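Long-range contacts in putative thioesterase yhdA (Lactococcus lactis subsp. lactis, PDB 3GEK), which is probably a hotdog-fold thioesterase of the PaaI family, which would hydrolyse acyl-CoA thioesters, possibly 1,4-dihydroxy-2-naphthoyl-CoA: residues Phe15-Ser20 and Ile27-Ser32; Asn106-Ile111 and Thr125-Leu130; Asp5-Thr10 and Asp38-Pro43; Met34-Phe39 and Gly91-Arg96. The protein carries 7 engineered substitutions. All blocks are in the same frame, centred on the assembly; numbering follows the deposited sequence.

Interaction 1: residues Phe15-Ser20 and Ile27-Ser32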
loop_
_atom_site.group_PDB
_atom_site.type_symbol
_atom_site.label_atom_id
_atom_site.label_comp_id
_atom_site.label_asym_id
_atom_site.label_seq_id
_atom_site.Cartn_x
_atom_site.Cartn_y
_atom_site.Cartn_z
ATOM N N PHE A 15 -6.812 23.188 7.410
ATOM C CA PHE A 15 -7.893 24.096 7.002
ATOM C C PHE A 15 -8.995 23.403 6.206
ATOM O O PHE A 15 -8.797 22.316 5.672
ATOM C CB PHE A 15 -7.331 25.275 6.189
ATOM C CG PHE A 15 -6.583 24.859 4.942
ATOM C CD1 PHE A 15 -5.239 24.495 5.008
ATOM C CD2 PHE A 15 -7.223 24.832 3.705
ATOM C CE1 PHE A 15 -4.546 24.108 3.863
ATOM C CE2 PHE A 15 -6.539 24.445 2.555
ATOM C CZ PHE A 15 -5.197 24.082 2.636
ATOM N N THR A 16 -10.156 24.051 6.139
ATOM C CA THR A 16 -11.243 23.617 5.268
ATOM C C THR A 16 -11.405 24.623 4.137
ATOM O O THR A 16 -11.032 25.791 4.279
ATOM C CB THR A 16 -12.585 23.497 6.024
ATOM O OG1 THR A 16 -12.923 24.757 6.616
ATOM C CG2 THR A 16 -12.502 22.448 7.112
ATOM N N ASP A 17 -11.958 24.171 3.015
ATOM C CA ASP A 17 -12.295 25.073 1.913
ATOM C C ASP A 17 -13.514 25.902 2.292
ATOM O O ASP A 17 -14.353 25.453 3.080
ATOM C CB ASP A 17 -12.577 24.288 0.629
ATOM C CG ASP A 17 -11.476 23.293 0.296
ATOM O OD1 ASP A 17 -10.362 23.724 -0.077
ATOM O OD2 ASP A 17 -11.728 22.076 0.407
ATOM N N GLU A 18 -13.606 27.109 1.734
ATOM C CA GLU A 18 -14.767 27.975 1.943
ATOM C C GLU A 18 -16.045 27.367 1.366
ATOM O O GLU A 18 -17.144 27.684 1.818
ATOM C CB GLU A 18 -14.530 29.365 1.341
ATOM C CG GLU A 18 -13.728 30.323 2.229
ATOM C CD GLU A 18 -12.218 30.134 2.121
ATOM O OE1 GLU A 18 -11.769 29.141 1.512
ATOM O OE2 GLU A 18 -11.476 30.991 2.650
ATOM N N ASN A 19 -15.890 26.500 0.368
ATOM C CA ASN A 19 -17.022 25.819 -0.264
ATOM C C ASN A 19 -17.756 24.870 0.689
ATOM O O ASN A 19 -18.990 24.845 0.714
ATOM C CB ASN A 19 -16.562 25.070 -1.523
ATOM C CG ASN A 19 -16.005 26.006 -2.592
ATOM O OD1 ASN A 19 -14.830 25.917 -2.961
ATOM N ND2 ASN A 19 -16.847 26.912 -3.090
ATOM N N SER A 20 -16.984 24.118 1.479
ATOM C CA SER A 20 -17.507 23.150 2.454
ATOM C C SER A 20 -18.376 23.766 3.554
ATOM O O SER A 20 -18.985 23.042 4.343
ATOM C CB SER A 20 -16.351 22.389 3.109
ATOM O OG SER A 20 -15.667 21.591 2.165
ATOM N N ILE A 27 -14.585 19.300 3.857
ATOM C CA ILE A 27 -13.361 18.868 3.190
ATOM C C ILE A 27 -12.140 19.455 3.901
ATOM O O ILE A 27 -11.914 20.666 3.881
ATOM C CB ILE A 27 -13.356 19.204 1.679
ATOM C CG1 ILE A 27 -14.431 18.388 0.949
ATOM C CG2 ILE A 27 -11.978 18.914 1.070
ATOM C CD1 ILE A 27 -14.803 18.926 -0.424
ATOM N N TYR A 28 -11.379 18.572 4.543
ATOM C CA TYR A 28 -10.208 18.954 5.326
ATOM C C TYR A 28 -8.915 18.771 4.544
ATOM O O TYR A 28 -8.711 17.755 3.874
ATOM C CB TYR A 28 -10.145 18.147 6.625
ATOM C CG TYR A 28 -11.183 18.551 7.647
ATOM C CD1 TYR A 28 -10.937 19.590 8.543
ATOM C CD2 TYR A 28 -12.412 17.897 7.719
ATOM C CE1 TYR A 28 -11.893 19.971 9.492
ATOM C CE2 TYR A 28 -13.375 18.272 8.663
ATOM C CZ TYR A 28 -13.107 19.310 9.542
ATOM O OH TYR A 28 -14.051 19.684 10.476
ATOM N N LYS A 29 -8.050 19.774 4.638
ATOM C CA LYS A 29 -6.751 19.753 3.995
ATOM C C LYS A 29 -5.691 20.225 4.983
ATOM O O LYS A 29 -6.012 20.907 5.958
ATOM C CB LYS A 29 -6.746 20.668 2.771
ATOM C CG LYS A 29 -7.570 20.172 1.596
ATOM C CD LYS A 29 -7.723 21.269 0.550
ATOM C CE LYS A 29 -8.432 20.754 -0.692
ATOM N NZ LYS A 29 -8.711 21.860 -1.654
ATOM N N PHE A 30 -4.438 19.844 4.731
ATOM C CA PHE A 30 -3.295 20.472 5.394
ATOM C C PHE A 30 -2.187 20.852 4.416
ATOM O O PHE A 30 -2.103 20.314 3.312
ATOM C CB PHE A 30 -2.754 19.636 6.568
ATOM C CG PHE A 30 -1.927 18.444 6.161
ATOM C CD1 PHE A 30 -0.573 18.583 5.854
ATOM C CD2 PHE A 30 -2.490 17.177 6.120
ATOM C CE1 PHE A 30 0.193 17.482 5.486
ATOM C CE2 PHE A 30 -1.724 16.068 5.771
ATOM C CZ PHE A 30 -0.383 16.222 5.451
ATOM N N SER A 31 -1.365 21.805 4.847
ATOM C CA SER A 31 -0.196 22.283 4.126
ATOM C C SER A 31 1.003 22.299 5.072
ATOM O O SER A 31 0.844 22.460 6.287
ATOM C CB SER A 31 -0.437 23.711 3.638
ATOM O OG SER A 31 -0.824 23.734 2.283
ATOM N N SER A 32 2.200 22.159 4.504
ATOM C CA SER A 32 3.447 22.287 5.254
ATOM C C SER A 32 4.649 22.283 4.323
ATOM O O SER A 32 4.538 21.966 3.140
ATOM C CB SER A 32 3.599 21.170 6.292
ATOM O OG SER A 32 3.810 19.916 5.670
#

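Interaction 2: residues Asn106-Ile111 and Thr125-Leu130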
loop_
_atom_site.group_PDB
_atom_site.type_symbol
_atom_site.label_atom_id
_atom_site.label_comp_id
_atom_site.label_asym_id
_atom_site.label_seq_id
_atom_site.Cartn_x
_atom_site.Cartn_y
_atom_site.Cartn_z
ATOM N N ASN A 106 -11.020 5.897 12.086
ATOM C CA ASN A 106 -9.883 6.114 11.182
ATOM C C ASN A 106 -9.949 7.423 10.393
ATOM O O ASN A 106 -11.022 7.829 9.952
ATOM C CB ASN A 106 -9.767 4.959 10.181
ATOM C CG ASN A 106 -9.293 3.661 10.821
ATOM O OD1 ASN A 106 -9.622 2.572 10.343
ATOM N ND2 ASN A 106 -8.511 3.766 11.892
ATOM N N HIS A 107 -8.800 8.074 10.218
ATOM C CA HIS A 107 -8.651 9.124 9.208
ATOM C C HIS A 107 -7.799 8.582 8.073
ATOM O O HIS A 107 -6.776 7.946 8.320
ATOM C CB HIS A 107 -7.989 10.386 9.774
ATOM C CG HIS A 107 -8.915 11.276 10.549
ATOM N ND1 HIS A 107 -8.458 12.291 11.359
ATOM C CD2 HIS A 107 -10.267 11.295 10.648
ATOM C CE1 HIS A 107 -9.486 12.904 11.918
ATOM N NE2 HIS A 107 -10.596 12.316 11.506
ATOM N N VAL A 108 -8.221 8.823 6.834
ATOM C CA VAL A 108 -7.419 8.439 5.670
ATOM C C VAL A 108 -7.004 9.693 4.918
ATOM O O VAL A 108 -7.854 10.410 4.375
ATOM C CB VAL A 108 -8.164 7.467 4.725
ATOM C CG1 VAL A 108 -7.246 6.984 3.617
ATOM C CG2 VAL A 108 -8.733 6.278 5.502
ATOM N N TRP A 109 -5.701 9.963 4.909
ATOM C CA TRP A 109 -5.144 11.153 4.251
ATOM C C TRP A 109 -4.479 10.806 2.934
ATOM O O TRP A 109 -3.729 9.828 2.845
ATOM C CB TRP A 109 -4.104 11.837 5.142
ATOM C CG TRP A 109 -4.669 12.545 6.319
ATOM C CD1 TRP A 109 -4.779 12.063 7.590
ATOM C CD2 TRP A 109 -5.196 13.879 6.348
ATOM N NE1 TRP A 109 -5.340 13.015 8.410
ATOM C CE2 TRP A 109 -5.608 14.136 7.672
ATOM C CE3 TRP A 109 -5.353 14.882 5.381
ATOM C CZ2 TRP A 109 -6.181 15.355 8.057
ATOM C CZ3 TRP A 109 -5.919 16.097 5.766
ATOM C CH2 TRP A 109 -6.322 16.320 7.095
ATOM N N GLU A 110 -4.753 11.616 1.919
ATOM C CA GLU A 110 -4.032 11.556 0.658
ATOM C C GLU A 110 -3.024 12.704 0.651
ATOM O O GLU A 110 -3.407 13.880 0.698
ATOM C CB GLU A 110 -5.009 11.685 -0.504
ATOM C CG GLU A 110 -4.384 11.811 -1.884
ATOM C CD GLU A 110 -5.394 12.304 -2.903
ATOM O OE1 GLU A 110 -6.262 11.504 -3.324
ATOM O OE2 GLU A 110 -5.331 13.503 -3.272
ATOM N N ILE A 111 -1.740 12.354 0.598
ATOM C CA ILE A 111 -0.665 13.326 0.772
ATOM C C ILE A 111 0.277 13.371 -0.431
ATOM O O ILE A 111 0.843 12.357 -0.836
ATOM C CB ILE A 111 0.129 13.056 2.081
ATOM C CG1 ILE A 111 -0.794 13.190 3.295
ATOM C CG2 ILE A 111 1.338 13.999 2.209
ATOM C CD1 ILE A 111 -0.330 12.440 4.541
ATOM N N THR A 125 -0.245 7.762 1.069
ATOM C CA THR A 125 -1.509 7.635 1.787
ATOM C C THR A 125 -1.226 7.190 3.217
ATOM O O THR A 125 -0.461 6.247 3.442
ATOM C CB THR A 125 -2.469 6.636 1.095
ATOM O OG1 THR A 125 -2.759 7.101 -0.227
ATOM C CG2 THR A 125 -3.785 6.528 1.863
ATOM N N VAL A 126 -1.825 7.891 4.174
ATOM C CA VAL A 126 -1.675 7.560 5.587
ATOM C C VAL A 126 -3.034 7.269 6.208
ATOM O O VAL A 126 -3.970 8.072 6.083
ATOM C CB VAL A 126 -0.995 8.715 6.389
ATOM C CG1 VAL A 126 -0.893 8.356 7.861
ATOM C CG2 VAL A 126 0.384 9.037 5.825
ATOM N N VAL A 127 -3.138 6.123 6.872
ATOM C CA VAL A 127 -4.301 5.814 7.689
ATOM C C VAL A 127 -3.923 5.999 9.161
ATOM O O VAL A 127 -2.970 5.383 9.639
ATOM C CB VAL A 127 -4.820 4.365 7.459
ATOM C CG1 VAL A 127 -6.067 4.104 8.281
ATOM C CG2 VAL A 127 -5.077 4.105 5.980
ATOM N N ASN A 128 -4.657 6.866 9.855
ATOM C CA ASN A 128 -4.480 7.073 11.284
ATOM C C ASN A 128 -5.570 6.349 12.080
ATOM O O ASN A 128 -6.733 6.318 11.674
ATOM C CB ASN A 128 -4.520 8.570 11.626
ATOM C CG ASN A 128 -3.269 9.328 11.177
ATOM O OD1 ASN A 128 -2.176 8.762 11.060
ATOM N ND2 ASN A 128 -3.427 10.626 10.940
ATOM N N ALA A 129 -5.191 5.768 13.215
ATOM C CA ALA A 129 -6.166 5.260 14.173
ATOM C C ALA A 129 -6.534 6.382 15.128
ATOM O O ALA A 129 -5.668 7.146 15.563
ATOM C CB ALA A 129 -5.613 4.060 14.938
ATOM N N LEU A 130 -7.823 6.489 15.433
ATOM C CA LEU A 130 -8.337 7.541 16.305
ATOM C C LEU A 130 -8.617 6.994 17.702
ATOM O O LEU A 130 -9.487 6.135 17.875
ATOM C CB LEU A 130 -9.608 8.150 15.700
ATOM C CG LEU A 130 -9.556 9.371 14.771
ATOM C CD1 LEU A 130 -8.288 9.475 13.929
ATOM C CD2 LEU A 130 -10.801 9.416 13.893
#

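Interaction 3: residues Asp5-Thr10 and Asp38-Pro43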
loop_
_atom_site.group_PDB
_atom_site.type_symbol
_atom_site.label_atom_id
_atom_site.label_comp_id
_atom_site.label_asym_id
_atom_site.label_seq_id
_atom_site.Cartn_x
_atom_site.Cartn_y
_atom_site.Cartn_z
ATOM N N ASP A 5 11.710 17.085 15.420
ATOM C CA ASP A 5 12.164 18.472 15.390
ATOM C C ASP A 5 13.287 18.678 14.376
ATOM O O ASP A 5 13.333 19.704 13.696
ATOM C CB ASP A 5 12.610 18.936 16.785
ATOM C CG ASP A 5 11.499 18.847 17.824
ATOM O OD1 ASP A 5 10.307 18.978 17.464
ATOM O OD2 ASP A 5 11.828 18.649 19.015
ATOM N N GLN A 6 14.179 17.696 14.268
ATOM C CA GLN A 6 15.303 17.779 13.328
ATOM C C GLN A 6 14.860 17.730 11.864
ATOM O O GLN A 6 15.563 18.222 10.984
ATOM C CB GLN A 6 16.343 16.695 13.618
ATOM C CG GLN A 6 17.148 16.948 14.880
ATOM C CD GLN A 6 18.328 16.012 15.020
ATOM O OE1 GLN A 6 18.403 15.234 15.970
ATOM N NE2 GLN A 6 19.258 16.081 14.075
ATOM N N LEU A 7 13.686 17.153 11.620
ATOM C CA LEU A 7 13.076 17.148 10.291
ATOM C C LEU A 7 12.819 18.566 9.766
ATOM O O LEU A 7 12.757 18.776 8.558
ATOM C CB LEU A 7 11.778 16.334 10.303
ATOM C CG LEU A 7 11.665 14.925 9.693
ATOM C CD1 LEU A 7 12.968 14.325 9.150
ATOM C CD2 LEU A 7 11.000 13.975 10.676
ATOM N N ASN A 8 12.695 19.530 10.680
ATOM C CA ASN A 8 12.459 20.934 10.324
ATOM C C ASN A 8 11.181 21.110 9.489
ATOM O O ASN A 8 11.215 21.622 8.367
ATOM C CB ASN A 8 13.689 21.529 9.611
ATOM C CG ASN A 8 13.743 23.051 9.679
ATOM O OD1 ASN A 8 12.885 23.703 10.278
ATOM N ND2 ASN A 8 14.766 23.622 9.061
ATOM N N ILE A 9 10.060 20.659 10.045
ATOM C CA ILE A 9 8.745 20.875 9.441
ATOM C C ILE A 9 8.310 22.319 9.706
ATOM O O ILE A 9 8.251 22.750 10.856
ATOM C CB ILE A 9 7.672 19.888 9.993
ATOM C CG1 ILE A 9 8.153 18.426 9.950
ATOM C CG2 ILE A 9 6.330 20.065 9.286
ATOM C CD1 ILE A 9 8.896 18.017 8.695
ATOM N N THR A 10 8.018 23.059 8.639
ATOM C CA THR A 10 7.649 24.472 8.743
ATOM C C THR A 10 6.258 24.747 8.153
ATOM O O THR A 10 5.711 23.924 7.424
ATOM C CB THR A 10 8.685 25.376 8.032
ATOM O OG1 THR A 10 9.995 24.822 8.182
ATOM C CG2 THR A 10 8.683 26.772 8.623
ATOM N N ASP A 38 21.655 18.207 5.117
ATOM C CA ASP A 38 22.307 16.897 5.011
ATOM C C ASP A 38 21.631 15.841 5.879
ATOM O O ASP A 38 21.724 14.647 5.598
ATOM C CB ASP A 38 23.790 16.992 5.383
ATOM C CG ASP A 38 24.012 17.348 6.853
ATOM O OD1 ASP A 38 24.586 16.505 7.586
ATOM O OD2 ASP A 38 23.617 18.463 7.274
ATOM N N PHE A 39 20.959 16.293 6.936
ATOM C CA PHE A 39 20.171 15.424 7.802
ATOM C C PHE A 39 19.234 14.542 6.979
ATOM O O PHE A 39 19.053 13.368 7.291
ATOM C CB PHE A 39 19.370 16.262 8.815
ATOM C CG PHE A 39 18.449 15.449 9.692
ATOM C CD1 PHE A 39 18.938 14.781 10.811
ATOM C CD2 PHE A 39 17.097 15.356 9.401
ATOM C CE1 PHE A 39 18.091 14.029 11.626
ATOM C CE2 PHE A 39 16.242 14.609 10.208
ATOM C CZ PHE A 39 16.743 13.941 11.323
ATOM N N HIS A 40 18.670 15.115 5.917
ATOM C CA HIS A 40 17.655 14.448 5.104
ATOM C C HIS A 40 18.234 13.641 3.930
ATOM O O HIS A 40 17.486 13.023 3.173
ATOM C CB HIS A 40 16.639 15.473 4.571
ATOM C CG HIS A 40 16.169 16.460 5.594
ATOM N ND1 HIS A 40 14.901 16.426 6.130
ATOM C CD2 HIS A 40 16.791 17.518 6.166
ATOM C CE1 HIS A 40 14.761 17.419 6.990
ATOM N NE2 HIS A 40 15.895 18.093 7.034
ATOM N N ALA A 41 19.559 13.637 3.789
ATOM C CA ALA A 41 20.205 13.056 2.612
ATOM C C ALA A 41 20.348 11.537 2.665
ATOM O O ALA A 41 20.495 10.952 3.742
ATOM C CB ALA A 41 21.559 13.710 2.376
ATOM N N GLN A 42 20.282 10.908 1.492
ATOM C CA GLN A 42 20.699 9.513 1.325
ATOM C C GLN A 42 22.046 9.461 0.554
ATOM O O GLN A 42 22.477 10.485 0.003
ATOM C CB GLN A 42 19.576 8.659 0.701
ATOM C CG GLN A 42 19.015 9.147 -0.629
ATOM C CD GLN A 42 19.908 8.778 -1.796
ATOM O OE1 GLN A 42 20.053 7.602 -2.138
ATOM N NE2 GLN A 42 20.523 9.780 -2.406
ATOM N N PRO A 43 22.727 8.289 0.535
ATOM C CA PRO A 43 24.122 8.187 0.064
ATOM C C PRO A 43 24.499 8.903 -1.243
ATOM O O PRO A 43 25.646 9.311 -1.396
ATOM C CB PRO A 43 24.326 6.678 -0.089
ATOM C CG PRO A 43 23.444 6.093 0.935
ATOM C CD PRO A 43 22.219 6.970 0.968
#

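Interaction 4: residues Met34-Phe39 and Gly91-Arg96. Engineered in segment 91-96: Arg96 (natural residue Cys).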
loop_
_atom_site.group_PDB
_atom_site.type_symbol
_atom_site.label_atom_id
_atom_site.label_comp_id
_atom_site.label_asym_id
_atom_site.label_seq_id
_atom_site.Cartn_x
_atom_site.Cartn_y
_atom_site.Cartn_z
HETATM N N MSE A 34 9.039 21.222 4.402
HETATM C CA MSE A 34 10.172 20.667 5.123
HETATM C C MSE A 34 11.466 21.215 4.536
HETATM O O MSE A 34 11.768 20.983 3.366
HETATM C CB MSE A 34 10.159 19.138 5.082
HETATM C CG MSE A 34 11.352 18.504 5.785
HETATM SE SE MSE A 34 11.137 16.588 6.013
HETATM C CE MSE A 34 11.472 16.035 4.160
ATOM N N ILE A 35 12.209 21.935 5.350
ATOM C CA ILE A 35 13.461 22.556 4.926
ATOM C C ILE A 35 14.613 21.556 5.019
ATOM O O ILE A 35 14.909 21.039 6.095
ATOM C CB ILE A 35 13.790 23.806 5.764
ATOM C CG1 ILE A 35 12.547 24.696 5.908
ATOM C CG2 ILE A 35 14.977 24.564 5.155
ATOM C CD1 ILE A 35 12.705 25.815 6.932
ATOM N N LEU A 36 15.267 21.314 3.886
ATOM C CA LEU A 36 16.261 20.243 3.771
ATOM C C LEU A 36 17.687 20.665 4.113
ATOM O O LEU A 36 18.126 21.769 3.783
ATOM C CB LEU A 36 16.215 19.604 2.370
ATOM C CG LEU A 36 14.834 19.136 1.875
ATOM C CD1 LEU A 36 14.887 18.673 0.427
ATOM C CD2 LEU A 36 14.276 18.043 2.760
ATOM N N SER A 37 18.385 19.762 4.797
ATOM C CA SER A 37 19.833 19.821 5.001
ATOM C C SER A 37 20.387 18.421 4.760
ATOM O O SER A 37 19.664 17.549 4.273
ATOM C CB SER A 37 20.163 20.267 6.425
ATOM O OG SER A 37 19.814 19.261 7.362
ATOM N N ASP A 38 21.655 18.207 5.117
ATOM C CA ASP A 38 22.307 16.897 5.011
ATOM C C ASP A 38 21.631 15.841 5.879
ATOM O O ASP A 38 21.724 14.647 5.598
ATOM C CB ASP A 38 23.790 16.992 5.383
ATOM C CG ASP A 38 24.012 17.348 6.853
ATOM O OD1 ASP A 38 24.586 16.505 7.586
ATOM O OD2 ASP A 38 23.617 18.463 7.274
ATOM N N PHE A 39 20.959 16.293 6.936
ATOM C CA PHE A 39 20.171 15.424 7.802
ATOM C C PHE A 39 19.234 14.542 6.979
ATOM O O PHE A 39 19.053 13.368 7.291
ATOM C CB PHE A 39 19.370 16.262 8.815
ATOM C CG PHE A 39 18.449 15.449 9.692
ATOM C CD1 PHE A 39 18.938 14.781 10.811
ATOM C CD2 PHE A 39 17.097 15.356 9.401
ATOM C CE1 PHE A 39 18.091 14.029 11.626
ATOM C CE2 PHE A 39 16.242 14.609 10.208
ATOM C CZ PHE A 39 16.743 13.941 11.323
ATOM N N GLY A 91 17.211 22.978 -0.557
ATOM C CA GLY A 91 15.998 23.790 -0.588
ATOM C C GLY A 91 14.926 23.220 0.326
ATOM O O GLY A 91 15.177 22.979 1.505
ATOM N N PHE A 92 13.738 22.986 -0.226
ATOM C CA PHE A 92 12.600 22.478 0.551
ATOM C C PHE A 92 11.607 21.700 -0.303
ATOM O O PHE A 92 11.591 21.831 -1.532
ATOM C CB PHE A 92 11.873 23.632 1.260
ATOM C CG PHE A 92 11.149 24.565 0.322
ATOM C CD1 PHE A 92 11.809 25.653 -0.248
ATOM C CD2 PHE A 92 9.812 24.352 0.005
ATOM C CE1 PHE A 92 11.147 26.512 -1.119
ATOM C CE2 PHE A 92 9.141 25.209 -0.870
ATOM C CZ PHE A 92 9.807 26.292 -1.427
ATOM N N VAL A 93 10.785 20.896 0.368
ATOM C CA VAL A 93 9.631 20.241 -0.243
ATOM C C VAL A 93 8.328 20.657 0.457
ATOM O O VAL A 93 8.336 21.055 1.628
ATOM C CB VAL A 93 9.738 18.689 -0.207
ATOM C CG1 VAL A 93 10.881 18.191 -1.105
ATOM C CG2 VAL A 93 9.879 18.172 1.230
ATOM N N ASN A 94 7.218 20.549 -0.269
ATOM C CA ASN A 94 5.890 20.746 0.294
ATOM C C ASN A 94 5.236 19.412 0.584
ATOM O O ASN A 94 5.398 18.462 -0.175
ATOM C CB ASN A 94 5.000 21.518 -0.679
ATOM C CG ASN A 94 5.606 22.817 -1.111
ATOM O OD1 ASN A 94 6.131 22.933 -2.221
ATOM N ND2 ASN A 94 5.550 23.810 -0.237
ATOM N N ALA A 95 4.512 19.339 1.694
ATOM C CA ALA A 95 3.636 18.207 1.963
ATOM C C ALA A 95 2.224 18.751 2.118
ATOM O O ALA A 95 1.965 19.595 2.983
ATOM C CB ALA A 95 4.074 17.457 3.213
ATOM N N ARG A 96 1.325 18.295 1.249
ATOM C CA ARG A 96 -0.060 18.762 1.254
ATOM C C ARG A 96 -0.969 17.557 1.358
ATOM O O ARG A 96 -0.754 16.545 0.676
ATOM C CB ARG A 96 -0.389 19.554 -0.015
ATOM C CG ARG A 96 0.437 20.815 -0.197
ATOM C CD ARG A 96 -0.124 21.656 -1.324
ATOM N NE ARG A 96 0.629 22.890 -1.534
ATOM C CZ ARG A 96 1.659 23.014 -2.368
ATOM N NH1 ARG A 96 2.080 21.977 -3.080
ATOM N NH2 ARG A 96 2.270 24.185 -2.491
#

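Interaction 1: residues Phe15-Ser20 and Ile27-Ser32
Phe15 and Lys29 face each other as an antiparallel hydrogen-bonded pair, and Thr16 and Tyr28 follow as a non-hydrogen-bonded pair. Both backbone bonds of the first pair are short and straight: Phe15 N to Lys29 O and Lys29 N to Phe15 O each measure 2.8 Å. Past Thr16 the first chain leaves the strand, and the contact passes to side chains. Ser20 OG accepts from the backbone N of Ile27 at 3.0 Å, tying the turn after the first strand to the residue just before the second.

On the face that carries Phe15 and Lys29, the benzyl group takes the first torsion in which CG sits between backbone N and carbonyl carbon (chi1 58°). This brings the ring against the lysine, whose CB lies over one ring face, 4.0 Å from the centroid. The lysine chain then runs on fully extended to Asp17, where NZ forms a salt bridge of 2.9 Å with OD1, on the syn side of the carboxylate and 20° out of its plane. The other oxygen, OD2, packs against Ile27 CG2. On the opposite face Thr16 and Tyr28 lie side by side, pointing the same way, with the threonine methyl CG2 over the phenol ring, 3.8 Å from its centroid.

Strands 12-16 and 28-35 form a beta hairpin, and strand 92-102 pairs with the far side of 28-35, partly through backbone bonds between Tyr28 and Leu99. Tyr28 and Phe30 turn toward helix 49-68, touching Ile67 and Ala63, whereas Lys29 packs against Leu98 of strand 92-102.

Interaction 2: residues Asn106-Ile111 and Thr125-Leu130
Asn128 O accepts two N-H groups, the backbone N of His107 and the side-chain ND2 of Asn106, both at 3.1 Å and from opposite faces of the carbonyl plane. The side-chain bond is the more bent, 135° at the hydrogen, and its acceptor lies 31° out of the Asn106 amide plane. Further along, the ladder is regular: Asn128 N reaches His107 O, and Trp109 N meets Val126 O at 2.8 Å in a nearly linear bond.

On the face of His107, Trp109, Val126 and Asn128, Leu130 crosses the His107 imidazole at about a right angle and spreads both methyls over the ring, CD1 lying 3.9 Å from the centroid and CD2 near NE2. Ile111 CD1 touches Val126 CG2 at 3.7 Å. The Asn128 amide is inclined at 62° to the indole, and Asn128 ND2 lies 3.9 Å from Trp109 CD1. On the face of Asn106, Val108, Thr125 and Val127, Val108 CG1 meets Thr125 CG2, and Val127 CG1 packs against the Asn106 amide carbon.

His107 ND1, Trp109 NE1 and Asn128 ND2 all hydrogen-bond to Ser64 OG of helix 49-68, while His107 NE2 bonds to Asn102. The helix side thus buries polar groups around one serine hydroxyl, which should fix the rotation of the imidazole and amide; the other side combines apolar packing of Val108 on Leu84 of the second subunit with a salt bridge from Glu110 to Lys112 of that subunit.

Interaction 3: residues Asp5-Thr10 and Asp38-Pro43
The N-terminal helix 3-6 and the turn that follows it pack here against the short 3-10 turn 38-40, which lies in the loop between strand 28-35 and helix 49-68. Phe39 is the hub. Its CG stands anti to the backbone N (chi1 176°), carrying the ring to Gln6 and Leu7. Gln6 crosses it at about a right angle: CB lies over one face, 3.9 Å from the ring centroid, and the extended chain brings NE2 to 3.4 Å from Phe39 CE1, the amide inclined at 39° to the ring. Leu7 approaches differently, its CD1 meeting the ring edge near the ring plane, 3.5 Å from Phe39 CE2.

In the hotdog fold a long helix is wrapped by a curved antiparallel sheet, and here Leu7 reaches that helix as well, touching Ala54 and Ile58 of 49-68. Asn8, with positive phi (58°), leaves the helical path and leads into the short strand 9-10, which pairs with strand 28-35. One face of the His40 imidazole is covered by Phe39 CD2, and His40 also touches Met34 of strand 28-35. Gln6 NE2 hydrogen-bonds to Gln6 OE1 of the fourth subunit, whose Gln6 and Phe39 also pack against Phe39 and Gln6 here.

Interaction 4: residues Met34-Phe39 and Gly91-Arg96
Met34, a selenomethionine, and Val93 lie side by side and point the same way from an antiparallel hydrogen-bonded pair, and this is the close-packed part of the contact. Val93 CG2 is 4.0 Å from both CB and CE of Met34. The selenomethionine chain runs out with CG anti to the backbone N (chi1 178°) and bends only at its last torsion (75°), which folds CE back toward the valine. Both residues also touch Leu55 of helix 49-68. Beneath them the backbone is joined by Met34 N to Val93 O at 2.9 Å and by the longer return bond, Val93 N to Met34 O, at 3.2 Å.

The other face is looser. Ile35 and Phe92 form a non-hydrogen-bonded pair, but the phenyl ring leads away from the isoleucine, and Ile35 is exposed to solvent. At the end of the ladder Leu36 N bonds to Gly91 O at 2.9 Å; Gly91, with positive phi (70°), lies in the exposed approach to strand 92-102. Beyond Leu36, Ser37 OG accepts from Phe39 N, an ST turn leading into the 3-10 segment. Two neighbouring strands of the curved sheet, with Met34 and Val93 on the long helix and the exposed Ile35 on the other face, are consistent with the hotdog fold of PaaI-type thioesterases.

Overall arrangement
Interactions 1 and 4 both use strand 28-35, at opposite ends, and both are partly exposed: the hairpin of interaction 1 has a salt bridge on its surface, whereas interaction 4 joins apolar packing against the helix to an open outer face. Interaction 2 is buried and more polar inside. It meets interaction 1 where Phe30 packs edge-to-face on Trp109. Interaction 3, also buried, has packing in place of a strand ladder; it shares Asp38 and Phe39 with interaction 4, their centres about 7 Å apart. Interactions 2 and 3 do not touch, yet each borders another subunit, the second and third at 2 and the fourth at 3.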